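Local coordinates for outer surface protein (Borrelia burgdorferi, PDB 5IZT) that is of unknown function but is an outer surface protein of the Lyme disease spirochaete, belonging to the BbCRASP-1-like PFam54 family, at residues 334-337 with 338-342. Sequence-based numbering, arbitrary orientation.
Sequences SKLN and QILDK
Four consecutive peptide carbonyls, those of Ser334 to Asn337, each accept the backbone N-H four residues further on, as in any regular alpha-helix. Gln338 N lies 3.0 Å from Ser334 O and Asp341 N lies 2.9 Å from Asn337 O, while Leu340 N donates to Leu336 O. Ile339 N completes the set on Lys335 O. The same pattern carries on with Lys342 N donating to Gln338 O, so the carbonyls of 334 to 338 and the amides of 338 to 342 are all paired within the helix, and none needs a side chain. Leu336 and Ile339 are buried, and their tips meet at 4.0 Å between Leu336 CD1 and Ile339 CD1. Ile339 CG1 sits between its own backbone N and carbonyl carbon (chi1 67°), which puts it against Leu336 O at 3.2 Å. One turn on from Leu336, Leu340 brings its CD1 to 3.8 Å from Leu336 CG. Leu340 CG stands beside its own backbone N (chi1 -76°), which keeps it close over the previous turn, 3.4 Å from Leu336 O.

Leu336 and Ile339 form the inward side of helix 322-359, in an all-helical bundle and within a predicted coiled-coil region: Leu336 packs on Leu187 and Ile191 of helix 179-197 and on Leu301 of helix 280-316, while Ile339 reaches Phe297 there and Ala391 of helix 366-395. Leu340 lies at the edge, against Phe297 and Glu194. Branched aliphatic residues suit such a seam because they fill it without bringing polar groups that would need partners. At its margin Gln338 sends out an extended chain whose NE2 is hydrogen-bonded to Ser387 OG on helix 366-395, a polar link between helices. Ser334, Asn337 and Asp341 occupy the exposed side, where hydrophilic side chains can meet solvent.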
loop_
_atom_site.group_PDB
_atom_site.type_symbol
_atom_site.label_atom_id
_atom_site.label_comp_id
_atom_site.label_asym_id
_atom_site.label_seq_id
_atom_site.Cartn_x
_atom_site.Cartn_y
_atom_site.Cartn_z
ATOM N N SER A 334 -13.750 2.182 -12.526
ATOM C CA SER A 334 -12.946 1.021 -12.900
ATOM C C SER A 334 -11.524 1.141 -12.361
ATOM O O SER A 334 -10.938 0.150 -11.889
ATOM C CB SER A 334 -12.934 0.865 -14.420
ATOM O OG SER A 334 -12.041 -0.155 -14.810
ATOM N N LYS A 335 -10.950 2.348 -12.430
ATOM C CA LYS A 335 -9.598 2.572 -11.915
ATOM C C LYS A 335 -9.562 2.462 -10.396
ATOM O O LYS A 335 -8.588 1.949 -9.831
ATOM C CB LYS A 335 -9.080 3.941 -12.361
ATOM C CG LYS A 335 -8.922 4.116 -13.869
ATOM C CD LYS A 335 -8.019 3.066 -14.487
ATOM C CE LYS A 335 -7.969 3.223 -16.002
ATOM N NZ LYS A 335 -7.641 1.947 -16.698
ATOM N N LEU A 336 -10.611 2.933 -9.713
ATOM C CA LEU A 336 -10.690 2.733 -8.268
ATOM C C LEU A 336 -10.727 1.246 -7.925
ATOM O O LEU A 336 -10.009 0.793 -7.024
ATOM C CB LEU A 336 -11.911 3.452 -7.689
ATOM C CG LEU A 336 -12.137 3.199 -6.189
ATOM C CD1 LEU A 336 -10.940 3.658 -5.346
ATOM C CD2 LEU A 336 -13.410 3.839 -5.676
ATOM N N ASN A 337 -11.537 0.463 -8.650
ATOM C CA ASN A 337 -11.612 -0.975 -8.392
ATOM C C ASN A 337 -10.265 -1.652 -8.586
ATOM O O ASN A 337 -9.922 -2.595 -7.857
ATOM C CB ASN A 337 -12.641 -1.627 -9.308
ATOM C CG ASN A 337 -14.052 -1.351 -8.871
ATOM O OD1 ASN A 337 -14.297 -1.009 -7.717
ATOM N ND2 ASN A 337 -14.988 -1.503 -9.786
ATOM N N GLN A 338 -9.502 -1.199 -9.577
ATOM C CA GLN A 338 -8.205 -1.793 -9.858
ATOM C C GLN A 338 -7.206 -1.513 -8.741
ATOM O O GLN A 338 -6.477 -2.420 -8.330
ATOM C CB GLN A 338 -7.672 -1.280 -11.191
ATOM C CG GLN A 338 -6.225 -1.682 -11.429
ATOM C CD GLN A 338 -5.816 -1.613 -12.877
ATOM O OE1 GLN A 338 -6.601 -1.221 -13.742
ATOM N NE2 GLN A 338 -4.575 -1.993 -13.151
ATOM N N ILE A 339 -7.136 -0.272 -8.240
ATOM C CA ILE A 339 -6.173 0.001 -7.172
ATOM C C ILE A 339 -6.595 -0.704 -5.889
ATOM O O ILE A 339 -5.751 -1.186 -5.125
ATOM C CB ILE A 339 -5.967 1.519 -6.953
ATOM C CG1 ILE A 339 -7.215 2.203 -6.402
ATOM C CG2 ILE A 339 -5.565 2.200 -8.247
ATOM C CD1 ILE A 339 -6.988 3.693 -6.017
ATOM N N LEU A 340 -7.904 -0.795 -5.635
ATOM C CA LEU A 340 -8.363 -1.540 -4.466
ATOM C C LEU A 340 -7.995 -3.009 -4.579
ATOM O O LEU A 340 -7.569 -3.638 -3.598
ATOM C CB LEU A 340 -9.875 -1.391 -4.307
ATOM C CG LEU A 340 -10.304 -0.047 -3.747
ATOM C CD1 LEU A 340 -11.826 0.110 -3.930
ATOM C CD2 LEU A 340 -9.911 -0.005 -2.271
ATOM N N ASP A 341 -8.170 -3.577 -5.768
ATOM C CA ASP A 341 -7.915 -4.999 -5.954
ATOM C C ASP A 341 -6.427 -5.318 -5.872
ATOM O O ASP A 341 -6.035 -6.362 -5.324
ATOM C CB ASP A 341 -8.469 -5.440 -7.303
ATOM C CG ASP A 341 -8.085 -6.863 -7.645
ATOM O OD1 ASP A 341 -8.596 -7.788 -6.982
ATOM O OD2 ASP A 341 -7.271 -7.054 -8.570
ATOM N N LYS A 342 -5.581 -4.451 -6.429
ATOM C CA LYS A 342 -4.149 -4.741 -6.411
ATOM C C LYS A 342 -3.522 -4.410 -5.066
ATOM O O LYS A 342 -2.582 -5.102 -4.648
ATOM C CB LYS A 342 -3.444 -4.009 -7.550
ATOM C CG LYS A 342 -3.881 -4.488 -8.921
ATOM C CD LYS A 342 -3.515 -5.951 -9.125
ATOM C CE LYS A 342 -3.957 -6.472 -10.492
ATOM N NZ LYS A 342 -3.471 -7.882 -10.680
#